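Local atomic coordinates of LYND (Lyngbya aestuarii, PDB entry 4V1T), a protein that probably uses ATP and magnesium to cyclise cysteine residues of precursor peptides into thiazolines, as a cyanobactin heterocyclase of the YcaO family. Residues Glu539-Leu543 with Ile697-Val701; Leu620-Phe624 with Thr771-Phe775; Gln582-Arg586 with Val641-Leu646; Ile603-Ala607 with Phe624-Pro630. All coordinates share one frame; numbering follows the deposited sequence.

Overall arrangement
Contacts 1, 3 and 4 and segment 620-624 of contact 2 lie in the YcaO family region; segment 771-775 is the C-terminal tail. In chain order come 539-543, 582-586, 603-607, 620-630, 641-646, 697-701 and 771-775: contacts 3 and 4 nest within contact 1, and contact 2 crosses it. Contacts 2 and 4, centres about 17 Å apart, share F624 on strand 621-626 of a small antiparallel sheet. Contact 3, centred about 15 Å from contact 2, packs helices 576-587 and 630-649 on it. Contact 1, joining helices 538-561 and 697-710, touches contact 4 where D700 meets L628 (centres about 16 Å apart). E540 and F624 come near the bound ADP and magnesium.

Contact 1 of 4, residues Glu539-Leu543 with Ile697-Val701; sequences EEAIL and IYTDV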
loop_
_atom_site.group_PDB
_atom_site.type_symbol
_atom_site.label_atom_id
_atom_site.label_comp_id
_atom_site.label_asym_id
_atom_site.label_seq_id
_atom_site.Cartn_x
_atom_site.Cartn_y
_atom_site.Cartn_z
ATOM N N GLU B 539 14.092 -6.952 24.113
ATOM C CA GLU B 539 13.878 -6.119 25.300
ATOM C C GLU B 539 12.644 -5.244 25.121
ATOM O O GLU B 539 12.006 -4.854 26.094
ATOM C CB GLU B 539 15.117 -5.278 25.636
ATOM C CG GLU B 539 16.013 -4.907 24.468
ATOM C CD GLU B 539 16.966 -6.018 24.057
ATOM O OE1 GLU B 539 17.653 -6.566 24.934
ATOM O OE2 GLU B 539 17.016 -6.345 22.851
ATOM N N GLU B 540 12.311 -4.944 23.872
ATOM C CA GLU B 540 11.105 -4.189 23.551
ATOM C C GLU B 540 9.881 -5.035 23.847
ATOM O O GLU B 540 8.901 -4.567 24.432
ATOM C CB GLU B 540 11.117 -3.791 22.075
ATOM C CG GLU B 540 10.392 -2.500 21.750
ATOM C CD GLU B 540 10.516 -2.136 20.275
ATOM O OE1 GLU B 540 11.558 -1.564 19.886
ATOM O OE2 GLU B 540 9.580 -2.449 19.501
ATOM N N ALA B 541 9.942 -6.290 23.436
ATOM C CA ALA B 541 8.843 -7.215 23.642
ATOM C C ALA B 541 8.660 -7.551 25.125
ATOM O O ALA B 541 7.531 -7.667 25.607
ATOM C CB ALA B 541 9.075 -8.480 22.832
ATOM N N ILE B 542 9.771 -7.714 25.838
ATOM C CA ILE B 542 9.730 -7.997 27.267
ATOM C C ILE B 542 9.092 -6.847 28.041
ATOM O O ILE B 542 8.282 -7.076 28.928
ATOM C CB ILE B 542 11.141 -8.266 27.822
ATOM C CG1 ILE B 542 11.668 -9.595 27.277
ATOM C CG2 ILE B 542 11.124 -8.309 29.350
ATOM C CD1 ILE B 542 13.131 -9.850 27.588
ATOM N N LEU B 543 9.482 -5.618 27.709
ATOM C CA LEU B 543 8.942 -4.438 28.369
ATOM C C LEU B 543 7.422 -4.377 28.222
ATOM O O LEU B 543 6.697 -4.176 29.192
ATOM C CB LEU B 543 9.557 -3.163 27.790
ATOM C CG LEU B 543 9.094 -1.846 28.420
ATOM C CD1 LEU B 543 9.356 -1.827 29.918
ATOM C CD2 LEU B 543 9.782 -0.668 27.751
ATOM N N ILE B 697 15.513 1.215 26.372
ATOM C CA ILE B 697 14.489 0.214 26.615
ATOM C C ILE B 697 15.013 -0.824 27.602
ATOM O O ILE B 697 14.295 -1.255 28.503
ATOM C CB ILE B 697 14.033 -0.471 25.305
ATOM C CG1 ILE B 697 13.493 0.567 24.317
ATOM C CG2 ILE B 697 12.940 -1.492 25.587
ATOM C CD1 ILE B 697 13.351 0.053 22.892
ATOM N N TYR B 698 16.273 -1.203 27.441
ATOM C CA TYR B 698 16.893 -2.199 28.308
ATOM C C TYR B 698 16.971 -1.737 29.761
ATOM O O TYR B 698 16.798 -2.527 30.684
ATOM C CB TYR B 698 18.295 -2.540 27.796
ATOM C CG TYR B 698 19.071 -3.448 28.719
ATOM C CD1 TYR B 698 18.592 -4.707 29.050
ATOM C CD2 TYR B 698 20.279 -3.049 29.257
ATOM C CE1 TYR B 698 19.296 -5.538 29.901
ATOM C CE2 TYR B 698 20.989 -3.876 30.106
ATOM C CZ TYR B 698 20.493 -5.115 30.423
ATOM O OH TYR B 698 21.206 -5.928 31.266
ATOM N N THR B 699 17.250 -0.458 29.963
ATOM C CA THR B 699 17.295 0.084 31.307
ATOM C C THR B 699 15.898 0.050 31.905
ATOM O O THR B 699 15.732 -0.166 33.101
ATOM C CB THR B 699 17.840 1.523 31.321
ATOM O OG1 THR B 699 19.132 1.544 30.701
ATOM C CG2 THR B 699 17.966 2.045 32.752
ATOM N N ASP B 700 14.891 0.247 31.059
ATOM C CA ASP B 700 13.510 0.283 31.515
ATOM C C ASP B 700 13.004 -1.074 31.989
ATOM O O ASP B 700 12.237 -1.125 32.938
ATOM C CB ASP B 700 12.593 0.819 30.418
ATOM C CG ASP B 700 12.607 2.330 30.338
ATOM O OD1 ASP B 700 13.512 2.949 30.933
ATOM O OD2 ASP B 700 11.716 2.902 29.680
ATOM N N VAL B 701 13.435 -2.162 31.349
ATOM C CA VAL B 701 12.993 -3.493 31.777
ATOM C C VAL B 701 13.706 -3.896 33.064
ATOM O O VAL B 701 13.111 -4.533 33.928
ATOM C CB VAL B 701 13.205 -4.593 30.694
ATOM C CG1 VAL B 701 12.782 -4.094 29.326
ATOM C CG2 VAL B 701 14.641 -5.087 30.655
#
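The methyl carbons of I697 and V701 close over the backbone of helix 538-561 at E539. I697 CG2 lies 3.5 Å from E539 O, and V701 CG1 reaches the same carbonyl oxygen, E539 O, at 3.4 Å. That oxygen already accepts the helical bond from L543 N, so apolar methyls can cover it without leaving a buried polar atom wanting. One turn on, L543 fills the space between the helices: its CB meets V701 CG1 at 3.7 Å, and its CD2 branch rests 3.9 Å from I697 CG2. The CG of L543 stands anti to the backbone N (chi1 -179°), which carries both methyls toward helix 697-710. Branched aliphatic residues suit the short segments here, whose axes come within 9.0 Å at a crossing angle of 37°.

Acids frame this apolar strip. E539 turns its carboxylate to R333 in a salt bridge, and D700 does likewise with K335. The extended chain of E540 passes I697 CD1, its OE1 being 3.9 Å from that methyl, before OE1 accepts a hydrogen bond from G345 N. Its side chain ends about 4 Å from the bound ADP. With aliphatic residues between the helices and buried carboxylates satisfied by partners outside them, this is a buried helix pair that brings E540 beside the bound ADP of the YcaO domain.

Contact 2 of 4, residues Leu620-Phe624 with Thr771-Phe775; sequences LILGF and TPMPF
M773 meets the F624 ring at its edge, while the F775 ring turns its edge to L620 O and is met obliquely by L622. In the first of these, M773 SD is 5.1 Å from the centroid of the F624 ring and 84° off its normal, an edge-on Met-aromatic contact, and M773 CE touches F624 CE2 at 3.7 Å. The methionine chain is bent at both chi2 (-72°) and chi3 (-66°), which folds the sulfur and methyl back against the ring; a flexible, polarisable side chain suits this spot.

F775 CZ lies 3.5 Å from L620 O, in the ring plane, so the slightly positive C-H rim faces an oxygen that also accepts a hydrogen bond from W663 NE1. L622 CD1 approaches F775 CD2 at 3.5 Å and also touches M773 SD at 4.0 Å, wedging between the two tail residues. Further along the ring, I621 CG1 lies 4.0 Å from F775 CZ. The W663 ring meets F775 at a steep angle, and I644 of helix 630-649 packs on it too. A serine in place of F775 would probably leave L622 and I621 without their aromatic cover and the end of the chain free to move.

The chain ends in a proline-rich tail of PxPxP type, of which 771-775 holds the last two prolines. As in related azoline-forming YcaO enzymes, the tail probably lies near the active site; here M773 packs on F624, whose side chain is about 6 Å from a bound magnesium ion.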
loop_
_atom_site.group_PDB
_atom_site.type_symbol
_atom_site.label_atom_id
_atom_site.label_comp_id
_atom_site.label_asym_id
_atom_site.label_seq_id
_atom_site.Cartn_x
_atom_site.Cartn_y
_atom_site.Cartn_z
ATOM N N LEU B 620 -21.655 -0.641 27.737
ATOM C CA LEU B 620 -20.519 -0.365 28.589
ATOM C C LEU B 620 -19.284 -0.996 27.975
ATOM O O LEU B 620 -19.201 -2.204 27.754
ATOM C CB LEU B 620 -20.733 -0.893 30.014
ATOM C CG LEU B 620 -21.841 -0.190 30.797
ATOM C CD1 LEU B 620 -22.058 -0.878 32.136
ATOM C CD2 LEU B 620 -21.511 1.285 30.990
ATOM N N ILE B 621 -18.325 -0.149 27.679
ATOM C CA ILE B 621 -17.094 -0.604 27.107
ATOM C C ILE B 621 -15.960 -0.005 27.907
ATOM O O ILE B 621 -16.070 1.073 28.479
ATOM C CB ILE B 621 -17.049 -0.255 25.607
ATOM C CG1 ILE B 621 -18.114 -1.105 24.896
ATOM C CG2 ILE B 621 -15.669 -0.537 25.021
ATOM C CD1 ILE B 621 -18.360 -0.758 23.483
ATOM N N LEU B 622 -14.865 -0.727 27.961
ATOM C CA LEU B 622 -13.710 -0.254 28.672
ATOM C C LEU B 622 -12.427 -0.817 28.067
ATOM O O LEU B 622 -12.450 -1.782 27.297
ATOM C CB LEU B 622 -13.843 -0.596 30.153
ATOM C CG LEU B 622 -14.360 -1.993 30.447
ATOM C CD1 LEU B 622 -13.225 -2.970 30.298
ATOM C CD2 LEU B 622 -14.959 -2.074 31.838
ATOM N N GLY B 623 -11.311 -0.188 28.405
ATOM C CA GLY B 623 -10.023 -0.546 27.841
ATOM C C GLY B 623 -8.939 -0.200 28.830
ATOM O O GLY B 623 -9.104 0.709 29.644
ATOM N N PHE B 624 -7.831 -0.930 28.767
ATOM C CA PHE B 624 -6.784 -0.811 29.774
ATOM C C PHE B 624 -5.427 -0.544 29.164
ATOM O O PHE B 624 -5.196 -0.799 27.974
ATOM C CB PHE B 624 -6.695 -2.092 30.585
ATOM C CG PHE B 624 -8.014 -2.671 30.941
ATOM C CD1 PHE B 624 -8.849 -2.021 31.822
ATOM C CD2 PHE B 624 -8.412 -3.886 30.407
ATOM C CE1 PHE B 624 -10.062 -2.571 32.165
ATOM C CE2 PHE B 624 -9.618 -4.442 30.744
ATOM C CZ PHE B 624 -10.444 -3.787 31.629
ATOM N N THR B 771 -19.554 -10.962 38.692
ATOM C CA THR B 771 -19.603 -10.670 37.268
ATOM C C THR B 771 -18.213 -10.798 36.647
ATOM O O THR B 771 -17.321 -10.029 36.991
ATOM C CB THR B 771 -20.125 -9.258 36.996
ATOM O OG1 THR B 771 -21.429 -9.117 37.561
ATOM C CG2 THR B 771 -20.205 -8.990 35.484
ATOM N N PRO B 772 -18.020 -11.770 35.735
ATOM C CA PRO B 772 -16.694 -11.873 35.126
ATOM C C PRO B 772 -16.379 -10.637 34.280
ATOM O O PRO B 772 -17.279 -10.075 33.652
ATOM C CB PRO B 772 -16.791 -13.135 34.252
ATOM C CG PRO B 772 -18.033 -13.851 34.715
ATOM C CD PRO B 772 -18.949 -12.794 35.221
ATOM N N MET B 773 -15.124 -10.217 34.282
ATOM C CA MET B 773 -14.721 -9.072 33.484
ATOM C C MET B 773 -14.943 -9.427 32.009
ATOM O O MET B 773 -14.336 -10.374 31.511
ATOM C CB MET B 773 -13.264 -8.711 33.769
ATOM C CG MET B 773 -12.951 -7.223 33.614
ATOM S SD MET B 773 -12.927 -6.673 31.903
ATOM C CE MET B 773 -11.511 -7.561 31.293
ATOM N N PRO B 774 -15.824 -8.682 31.310
ATOM C CA PRO B 774 -16.357 -9.170 30.025
ATOM C C PRO B 774 -15.340 -9.235 28.886
ATOM O O PRO B 774 -15.397 -10.139 28.058
ATOM C CB PRO B 774 -17.454 -8.151 29.682
ATOM C CG PRO B 774 -17.540 -7.215 30.841
ATOM C CD PRO B 774 -16.256 -7.301 31.576
ATOM N N PHE B 775 -14.428 -8.276 28.848
ATOM C CA PHE B 775 -13.470 -8.171 27.756
ATOM C C PHE B 775 -12.176 -8.906 28.079
ATOM O O PHE B 775 -11.165 -8.717 27.402
ATOM C CB PHE B 775 -13.200 -6.692 27.442
ATOM C CG PHE B 775 -14.447 -5.902 27.127
ATOM C CD1 PHE B 775 -15.110 -6.082 25.920
ATOM C CD2 PHE B 775 -14.960 -4.985 28.036
ATOM C CE1 PHE B 775 -16.259 -5.359 25.621
ATOM C CE2 PHE B 775 -16.105 -4.267 27.749
ATOM C CZ PHE B 775 -16.755 -4.452 26.537
#

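Contact 3 of 4, residues Gln582-Arg586 with Val641-Leu646; sequences QQFYR and VNQIGL
Side chains, not backbones, join two nearly parallel helices here, led by Y585 with N642 and L646. The setting is an alpha+beta one, helices packed on a three-stranded antiparallel sheet: helices 576-587 and 630-649 both lie on its strand 590-596, where Y585 and V641 each touch L592. The short segments run 9° apart in direction, but their axes are 13.4 Å from each other, too far for backbones or small residues to meet. A tyrosine is long enough to span the gap. Its chi1 of -91° departs from a staggered value and swings the ring across to the other helix.

The hydroxyl gives its hydrogen to the amide oxygen of N642. At 2.5 Å from Y585 OH to N642 OD1 the modelled bond is very short, so its exact length is doubtful, though the pairing is clear. OD1 lies at the edge of the ring, in its plane, and ring and amide are only 28° apart, nearly coplanar. Over one face comes L646, whose CD2 makes a CH-pi contact 4.2 Å from the centroid of the Y585 ring. The hydroxyl and the apolar ring face thus each find a matching partner. A leucine in place of Y585 would probably leave the N642 amide without its donor and open a gap beside L646.

V641 adds an apolar contact, its CG2 lying 3.9 Å from Y585 CZ. At the border of the contact, F584 CE2 approaches L646 CD1 at 4.2 Å, touching the other methyl branch of that leucine.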
loop_
_atom_site.group_PDB
_atom_site.type_symbol
_atom_site.label_atom_id
_atom_site.label_comp_id
_atom_site.label_asym_id
_atom_site.label_seq_id
_atom_site.Cartn_x
_atom_site.Cartn_y
_atom_site.Cartn_z
ATOM N N GLN B 582 -12.478 12.940 24.062
ATOM C CA GLN B 582 -13.649 13.088 24.930
ATOM C C GLN B 582 -14.759 13.842 24.209
ATOM O O GLN B 582 -15.930 13.476 24.302
ATOM C CB GLN B 582 -13.290 13.828 26.214
ATOM C CG GLN B 582 -12.567 12.986 27.241
ATOM C CD GLN B 582 -12.443 13.697 28.577
ATOM O OE1 GLN B 582 -11.809 14.754 28.680
ATOM N NE2 GLN B 582 -13.053 13.120 29.608
ATOM N N GLN B 583 -14.377 14.900 23.498
ATOM C CA GLN B 583 -15.336 15.713 22.766
ATOM C C GLN B 583 -15.926 14.914 21.612
ATOM O O GLN B 583 -17.127 14.975 21.346
ATOM C CB GLN B 583 -14.677 16.998 22.245
ATOM C CG GLN B 583 -15.615 17.914 21.470
ATOM C CD GLN B 583 -16.820 18.360 22.282
ATOM O OE1 GLN B 583 -16.716 18.618 23.478
ATOM N NE2 GLN B 583 -17.971 18.455 21.631
ATOM N N PHE B 584 -15.074 14.157 20.933
ATOM C CA PHE B 584 -15.526 13.312 19.843
ATOM C C PHE B 584 -16.539 12.277 20.344
ATOM O O PHE B 584 -17.508 11.962 19.656
ATOM C CB PHE B 584 -14.342 12.608 19.197
ATOM C CG PHE B 584 -14.739 11.600 18.159
ATOM C CD1 PHE B 584 -14.933 11.984 16.846
ATOM C CD2 PHE B 584 -14.930 10.269 18.501
ATOM C CE1 PHE B 584 -15.299 11.063 15.887
ATOM C CE2 PHE B 584 -15.294 9.343 17.548
ATOM C CZ PHE B 584 -15.487 9.739 16.243
ATOM N N TYR B 585 -16.293 11.743 21.538
ATOM C CA TYR B 585 -17.227 10.819 22.170
ATOM C C TYR B 585 -18.541 11.527 22.485
ATOM O O TYR B 585 -19.617 11.001 22.214
ATOM C CB TYR B 585 -16.620 10.232 23.445
ATOM C CG TYR B 585 -15.885 8.948 23.193
ATOM C CD1 TYR B 585 -14.721 8.932 22.445
ATOM C CD2 TYR B 585 -16.361 7.741 23.691
ATOM C CE1 TYR B 585 -14.047 7.758 22.198
ATOM C CE2 TYR B 585 -15.694 6.558 23.451
ATOM C CZ TYR B 585 -14.535 6.574 22.697
ATOM O OH TYR B 585 -13.852 5.409 22.436
ATOM N N ARG B 586 -18.443 12.722 23.059
ATOM C CA ARG B 586 -19.616 13.538 23.353
ATOM C C ARG B 586 -20.468 13.767 22.100
ATOM O O ARG B 586 -21.702 13.788 22.161
ATOM C CB ARG B 586 -19.189 14.885 23.943
ATOM C CG ARG B 586 -19.567 15.074 25.399
ATOM C CD ARG B 586 -19.092 16.415 25.919
ATOM N NE ARG B 586 -17.981 16.246 26.850
ATOM C CZ ARG B 586 -16.722 16.619 26.629
ATOM N NH1 ARG B 586 -16.368 17.211 25.499
ATOM N NH2 ARG B 586 -15.799 16.405 27.562
ATOM N N VAL B 641 -10.432 1.417 24.100
ATOM C CA VAL B 641 -11.887 1.557 24.178
ATOM C C VAL B 641 -12.372 1.919 22.789
ATOM O O VAL B 641 -13.437 1.464 22.373
ATOM C CB VAL B 641 -12.391 2.587 25.247
ATOM C CG1 VAL B 641 -11.534 2.556 26.493
ATOM C CG2 VAL B 641 -12.450 3.992 24.710
ATOM N N ASN B 642 -11.585 2.733 22.078
ATOM C CA ASN B 642 -11.842 3.027 20.669
ATOM C C ASN B 642 -11.913 1.735 19.881
ATOM O O ASN B 642 -12.875 1.483 19.155
ATOM C CB ASN B 642 -10.739 3.909 20.064
ATOM C CG ASN B 642 -10.764 5.334 20.582
ATOM O OD1 ASN B 642 -11.754 5.795 21.145
ATOM N ND2 ASN B 642 -9.663 6.053 20.372
ATOM N N GLN B 643 -10.876 0.923 20.048
ATOM C CA GLN B 643 -10.724 -0.343 19.341
ATOM C C GLN B 643 -11.912 -1.283 19.560
ATOM O O GLN B 643 -12.451 -1.850 18.613
ATOM C CB GLN B 643 -9.423 -1.010 19.804
ATOM C CG GLN B 643 -9.137 -2.382 19.236
ATOM C CD GLN B 643 -7.839 -2.957 19.782
ATOM O OE1 GLN B 643 -7.543 -2.835 20.969
ATOM N NE2 GLN B 643 -7.055 -3.579 18.919
ATOM N N ILE B 644 -12.314 -1.439 20.815
ATOM C CA ILE B 644 -13.382 -2.377 21.176
ATOM C C ILE B 644 -14.778 -1.876 20.791
ATOM O O ILE B 644 -15.608 -2.648 20.318
ATOM C CB ILE B 644 -13.371 -2.650 22.698
ATOM C CG1 ILE B 644 -12.088 -3.376 23.093
ATOM C CG2 ILE B 644 -14.579 -3.483 23.123
ATOM C CD1 ILE B 644 -11.643 -3.098 24.516
ATOM N N GLY B 645 -15.031 -0.585 20.984
ATOM C CA GLY B 645 -16.396 -0.094 21.016
ATOM C C GLY B 645 -16.941 0.705 19.859
ATOM O O GLY B 645 -18.071 0.459 19.435
ATOM N N LEU B 646 -16.173 1.667 19.362
ATOM C CA LEU B 646 -16.708 2.639 18.423
ATOM C C LEU B 646 -17.320 2.004 17.169
ATOM O O LEU B 646 -18.382 2.435 16.708
ATOM C CB LEU B 646 -15.625 3.650 18.034
ATOM C CG LEU B 646 -15.222 4.612 19.158
ATOM C CD1 LEU B 646 -14.080 5.508 18.708
ATOM C CD2 LEU B 646 -16.409 5.455 19.627
#

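Contact 4 of 4, residues Ile603-Ala607 with Phe624-Pro630; sequences IPAFA and FGAHLDP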
loop_
_atom_site.group_PDB
_atom_site.type_symbol
_atom_site.label_atom_id
_atom_site.label_comp_id
_atom_site.label_asym_id
_atom_site.label_seq_id
_atom_site.Cartn_x
_atom_site.Cartn_y
_atom_site.Cartn_z
ATOM N N ILE B 603 3.623 1.670 38.990
ATOM C CA ILE B 603 3.666 1.865 37.548
ATOM C C ILE B 603 2.278 2.280 37.086
ATOM O O ILE B 603 1.320 1.552 37.304
ATOM C CB ILE B 603 4.093 0.583 36.810
ATOM C CG1 ILE B 603 5.497 0.154 37.271
ATOM C CG2 ILE B 603 4.061 0.808 35.303
ATOM C CD1 ILE B 603 5.956 -1.183 36.718
ATOM N N PRO B 604 2.161 3.451 36.439
ATOM C CA PRO B 604 0.811 3.922 36.138
ATOM C C PRO B 604 0.006 2.964 35.265
ATOM O O PRO B 604 0.478 2.484 34.239
ATOM C CB PRO B 604 1.037 5.258 35.425
ATOM C CG PRO B 604 2.487 5.361 35.159
ATOM C CD PRO B 604 3.204 4.411 36.043
ATOM N N ALA B 605 -1.215 2.697 35.703
ATOM C CA ALA B 605 -2.118 1.809 35.008
ATOM C C ALA B 605 -3.491 2.443 35.057
ATOM O O ALA B 605 -3.885 3.014 36.080
ATOM C CB ALA B 605 -2.137 0.438 35.668
ATOM N N PHE B 606 -4.220 2.346 33.956
ATOM C CA PHE B 606 -5.499 3.022 33.854
ATOM C C PHE B 606 -6.580 2.172 33.209
ATOM O O PHE B 606 -6.295 1.231 32.472
ATOM C CB PHE B 606 -5.323 4.313 33.062
ATOM C CG PHE B 606 -4.361 5.273 33.689
ATOM C CD1 PHE B 606 -4.803 6.211 34.610
ATOM C CD2 PHE B 606 -3.017 5.238 33.361
ATOM C CE1 PHE B 606 -3.918 7.102 35.191
ATOM C CE2 PHE B 606 -2.128 6.128 33.936
ATOM C CZ PHE B 606 -2.576 7.056 34.855
ATOM N N ALA B 607 -7.826 2.524 33.504
ATOM C CA ALA B 607 -8.982 1.966 32.819
ATOM C C ALA B 607 -9.757 3.087 32.141
ATOM O O ALA B 607 -10.192 4.033 32.790
ATOM C CB ALA B 607 -9.874 1.233 33.794
ATOM N N PHE B 624 -7.831 -0.930 28.767
ATOM C CA PHE B 624 -6.784 -0.811 29.774
ATOM C C PHE B 624 -5.427 -0.544 29.164
ATOM O O PHE B 624 -5.196 -0.799 27.974
ATOM C CB PHE B 624 -6.695 -2.092 30.585
ATOM C CG PHE B 624 -8.014 -2.671 30.941
ATOM C CD1 PHE B 624 -8.849 -2.021 31.822
ATOM C CD2 PHE B 624 -8.412 -3.886 30.407
ATOM C CE1 PHE B 624 -10.062 -2.571 32.165
ATOM C CE2 PHE B 624 -9.618 -4.442 30.744
ATOM C CZ PHE B 624 -10.444 -3.787 31.629
ATOM N N GLY B 625 -4.527 -0.038 29.995
ATOM C CA GLY B 625 -3.168 0.244 29.580
ATOM C C GLY B 625 -2.305 0.548 30.787
ATOM O O GLY B 625 -2.765 1.149 31.754
ATOM N N ALA B 626 -1.057 0.105 30.736
ATOM C CA ALA B 626 -0.078 0.442 31.751
ATOM C C ALA B 626 1.251 0.701 31.070
ATOM O O ALA B 626 1.573 0.079 30.062
ATOM C CB ALA B 626 0.054 -0.684 32.777
ATOM N N HIS B 627 2.012 1.638 31.621
ATOM C CA HIS B 627 3.292 2.023 31.047
ATOM C C HIS B 627 4.038 2.836 32.089
ATOM O O HIS B 627 3.418 3.335 33.027
ATOM C CB HIS B 627 3.080 2.843 29.772
ATOM C CG HIS B 627 4.265 2.862 28.860
ATOM N ND1 HIS B 627 5.202 3.872 28.878
ATOM C CD2 HIS B 627 4.660 2.001 27.896
ATOM C CE1 HIS B 627 6.126 3.631 27.965
ATOM N NE2 HIS B 627 5.822 2.500 27.357
ATOM N N LEU B 628 5.357 2.951 31.959
ATOM C CA LEU B 628 6.113 3.774 32.894
ATOM C C LEU B 628 5.686 5.233 32.724
ATOM O O LEU B 628 5.618 5.990 33.687
ATOM C CB LEU B 628 7.624 3.597 32.690
ATOM C CG LEU B 628 8.220 2.277 33.215
ATOM C CD1 LEU B 628 9.685 2.150 32.833
ATOM C CD2 LEU B 628 8.070 2.151 34.726
ATOM N N ASP B 629 5.376 5.600 31.488
ATOM C CA ASP B 629 4.910 6.940 31.148
ATOM C C ASP B 629 3.388 6.972 31.209
ATOM O O ASP B 629 2.732 6.325 30.394
ATOM C CB ASP B 629 5.386 7.326 29.746
ATOM C CG ASP B 629 5.078 8.775 29.395
ATOM O OD1 ASP B 629 4.231 9.404 30.063
ATOM O OD2 ASP B 629 5.692 9.291 28.434
ATOM N N PRO B 630 2.822 7.722 32.174
ATOM C CA PRO B 630 1.371 7.694 32.368
ATOM C C PRO B 630 0.618 8.229 31.162
ATOM O O PRO B 630 -0.523 7.825 30.933
ATOM C CB PRO B 630 1.156 8.598 33.589
ATOM C CG PRO B 630 2.335 9.501 33.600
ATOM C CD PRO B 630 3.475 8.688 33.076
#
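G625 O receives the shortest polar bond of this pairing, from F606 N at 2.9 Å with an angle of 161° at the hydrogen. A second, weaker grip comes from A605 CA, whose C-H points to the same G625 O at 3.4 Å. The return bond, G625 N to F606 O, is longer at 3.3 Å, completing an antiparallel hydrogen-bonded pair flanked by the non-hydrogen-bonded pairs A605-A626 and A607-F624. Beyond the strands H627 N continues the ladder, bonding to P604 O at 3.2 Å. Small residues suit the face shared by A605, A626 and A607: the methyl of A607 fits at the edge of the F624 ring, 3.9 Å from F624 CD1.

Just before the first strand and after the second, P604 CB meets P630 CB at 3.8 Å. The turn is tied internally by D629 N, which donates to H627 ND1, while D629 OD1 caps the next helix through T631 N.

This is the beta hairpin of strands 605-612 and 621-626. Strand 590-596 flanks its first strand, helix 630-649 packs on F606, and helix 538-561 lies against F624, I603 and L628.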